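Local atomic coordinates of dipeptide Epimerase (Enterococcus faecalis V583, PDB entry 3K1G), a protein that belongs to the mandelate racemase/muconate lactonizing enzyme family of the enolase superfamily, pairing an enolase-type N-terminal domain with a TIM-barrel-like C-terminal domain. Residues 130-135 against 157-162. Sequence-based numbering, arbitrary orientation.
With TYR (tyrosine), chain J; SER (serine), chain I.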
loop_
_atom_site.group_PDB
_atom_site.type_symbol
_atom_site.label_atom_id
_atom_site.label_comp_id
_atom_site.label_asym_id
_atom_site.label_seq_id
_atom_site.Cartn_x
_atom_site.Cartn_y
_atom_site.Cartn_z
ATOM N N ILE A 130 5.533 4.901 11.246
ATOM C CA ILE A 130 5.066 6.267 11.123
ATOM C C ILE A 130 4.605 6.468 9.699
ATOM O O ILE A 130 5.369 6.266 8.763
ATOM C CB ILE A 130 6.198 7.256 11.436
ATOM C CG1 ILE A 130 6.741 6.972 12.836
ATOM C CG2 ILE A 130 5.687 8.681 11.336
ATOM C CD1 ILE A 130 7.919 7.824 13.217
ATOM N N THR A 131 3.353 6.861 9.521
ATOM C CA THR A 131 2.849 7.059 8.176
ATOM C C THR A 131 2.567 8.509 7.833
ATOM O O THR A 131 2.319 9.350 8.704
ATOM C CB THR A 131 1.535 6.269 7.931
ATOM O OG1 THR A 131 1.089 6.486 6.586
ATOM C CG2 THR A 131 0.446 6.727 8.883
ATOM N N ASP A 132 2.619 8.792 6.542
ATOM C CA ASP A 132 2.292 10.114 6.058
ATOM C C ASP A 132 0.768 10.064 5.968
ATOM O O ASP A 132 0.136 9.137 6.487
ATOM C CB ASP A 132 2.895 10.345 4.659
ATOM C CG ASP A 132 2.403 9.333 3.620
ATOM O OD1 ASP A 132 1.260 8.847 3.761
ATOM O OD2 ASP A 132 3.149 9.037 2.651
ATOM N N ILE A 133 0.183 11.070 5.333
ATOM C CA ILE A 133 -1.254 11.111 5.114
ATOM C C ILE A 133 -1.344 11.782 3.755
ATOM O O ILE A 133 -0.602 12.727 3.475
ATOM C CB ILE A 133 -1.996 11.915 6.204
ATOM C CG1 ILE A 133 -3.504 11.683 6.065
ATOM C CG2 ILE A 133 -1.667 13.405 6.094
ATOM C CD1 ILE A 133 -4.320 12.152 7.266
ATOM N N THR A 134 -2.221 11.279 2.897
ATOM C CA THR A 134 -2.341 11.815 1.551
ATOM C C THR A 134 -3.357 12.943 1.401
ATOM O O THR A 134 -4.286 13.077 2.202
ATOM C CB THR A 134 -2.688 10.683 0.549
ATOM O OG1 THR A 134 -1.736 9.621 0.683
ATOM C CG2 THR A 134 -2.644 11.193 -0.881
ATOM N N LEU A 135 -3.139 13.766 0.379
ATOM C CA LEU A 135 -4.028 14.872 0.057
ATOM C C LEU A 135 -4.446 14.650 -1.385
ATOM O O LEU A 135 -3.623 14.738 -2.303
ATOM C CB LEU A 135 -3.310 16.220 0.181
ATOM C CG LEU A 135 -2.803 16.672 1.549
ATOM C CD1 LEU A 135 -2.186 18.048 1.407
ATOM C CD2 LEU A 135 -3.936 16.705 2.556
ATOM N N THR A 157 4.885 14.284 7.456
ATOM C CA THR A 157 5.052 14.014 6.036
ATOM C C THR A 157 3.690 14.061 5.368
ATOM O O THR A 157 2.693 13.622 5.936
ATOM C CB THR A 157 5.679 12.630 5.777
ATOM O OG1 THR A 157 6.911 12.521 6.498
ATOM C CG2 THR A 157 5.951 12.441 4.284
ATOM N N LEU A 158 3.646 14.599 4.161
ATOM C CA LEU A 158 2.394 14.686 3.444
ATOM C C LEU A 158 2.578 14.166 2.034
ATOM O O LEU A 158 3.571 14.473 1.371
ATOM C CB LEU A 158 1.902 16.134 3.400
ATOM C CG LEU A 158 1.709 16.826 4.752
ATOM C CD1 LEU A 158 1.169 18.227 4.527
ATOM C CD2 LEU A 158 0.756 16.026 5.617
ATOM N N LYS A 159 1.628 13.349 1.592
ATOM C CA LYS A 159 1.661 12.821 0.239
ATOM C C LYS A 159 0.691 13.722 -0.522
ATOM O O LYS A 159 -0.465 13.869 -0.134
ATOM C CB LYS A 159 1.193 11.356 0.207
ATOM C CG LYS A 159 1.288 10.712 -1.177
ATOM C CD LYS A 159 1.122 9.199 -1.110
ATOM C CE LYS A 159 1.258 8.572 -2.485
ATOM N NZ LYS A 159 1.245 7.083 -2.428
ATOM N N ILE A 160 1.175 14.337 -1.594
ATOM C CA ILE A 160 0.363 15.251 -2.380
ATOM C C ILE A 160 0.121 14.736 -3.788
ATOM O O ILE A 160 1.062 14.506 -4.542
ATOM C CB ILE A 160 1.049 16.632 -2.465
ATOM C CG1 ILE A 160 1.291 17.167 -1.051
ATOM C CG2 ILE A 160 0.197 17.593 -3.293
ATOM C CD1 ILE A 160 2.177 18.392 -1.004
ATOM N N LYS A 161 -1.152 14.569 -4.138
ATOM C CA LYS A 161 -1.526 14.081 -5.461
ATOM C C LYS A 161 -1.573 15.209 -6.488
ATOM O O LYS A 161 -1.979 16.328 -6.177
ATOM C CB LYS A 161 -2.892 13.386 -5.393
ATOM C CG LYS A 161 -2.897 12.088 -4.591
ATOM C CD LYS A 161 -2.200 10.980 -5.367
ATOM C CE LYS A 161 -2.280 9.646 -4.641
ATOM N NZ LYS A 161 -1.648 8.559 -5.439
ATOM N N VAL A 162 -1.157 14.899 -7.712
ATOM C CA VAL A 162 -1.140 15.868 -8.796
ATOM C C VAL A 162 -1.320 15.088 -10.085
ATOM O O VAL A 162 -1.160 13.867 -10.093
ATOM C CB VAL A 162 0.216 16.629 -8.863
ATOM C CG1 VAL A 162 0.458 17.390 -7.565
ATOM C CG2 VAL A 162 1.353 15.654 -9.123
HETATM N N TYR J . -2.834 4.761 -2.942
HETATM C CA TYR J . -2.617 4.738 -4.390
HETATM C C TYR J . -1.229 5.241 -4.771
HETATM O O TYR J . -0.367 5.332 -3.873
HETATM C CB TYR J . -3.676 5.583 -5.106
HETATM C CG TYR J . -5.065 4.987 -5.084
HETATM C CD1 TYR J . -6.188 5.809 -5.050
HETATM C CD2 TYR J . -5.261 3.601 -5.098
HETATM C CE1 TYR J . -7.474 5.275 -5.029
HETATM C CE2 TYR J . -6.548 3.056 -5.075
HETATM C CZ TYR J . -7.647 3.903 -5.039
HETATM O OH TYR J . -8.921 3.389 -4.992
HETATM O OXT TYR J . -1.025 5.520 -5.975
HETATM N N SER I . -2.459 6.926 0.042
HETATM C CA SER I . -2.939 5.732 -0.722
HETATM C C SER I . -2.686 5.868 -2.222
HETATM O O SER I . -2.353 6.952 -2.713
HETATM C CB SER I . -4.434 5.503 -0.455
HETATM O OG SER I . -5.180 6.699 -0.609
#
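Thr134 and Lys159 sit abreast on neighbouring parallel strands of the barrel, their side chains pointing the same way, into the site where serine and tyrosine are bound. OG1 of Thr134 lies 3.4 Å from CD of Lys159, so a short, branched residue flanks the aliphatic stem of a long one. With CG anti to the backbone N (chi1 -176°) and the rest of the chain extended, Lys159 carries NZ to 2.8 Å from O of the bound tyrosine, a hydrogen bond. Lys161 reaches the same ligands by another path: its chain bends at chi2 (-73°), CG passes 3.8 Å from CG2 of Thr134, and NZ makes weak bonds to the serine O and the tyrosine OXT.

The backbone sets this register. Lys159 N donates to Ile133 O at 3.0 Å, Leu135 N to Lys159 O at 2.7 Å, and Lys161 N to Leu135 O at 3.1 Å. On the reverse face, CG2 of Ile133 meets CD2 of Leu158 at 3.6 Å; these apolar side chains suit the layer beneath helix 140-153, which completes the beta-alpha-beta crossover between the strands.

Farther out, Asp320 holds OG1 of Thr134, and Asp132, whose CB rests 3.7 Å from CG2 of Thr157, is salt-bridged to Arg187. Lys159 NZ is shared between Asp318, Glu215 and the tyrosine O, whereas Lys161 NZ is held by Asp189 and Asn191. The contact thus turns both lysine ends toward the ligand oxygens, the Lys159 side chain lying about 4 Å from a magnesium ion.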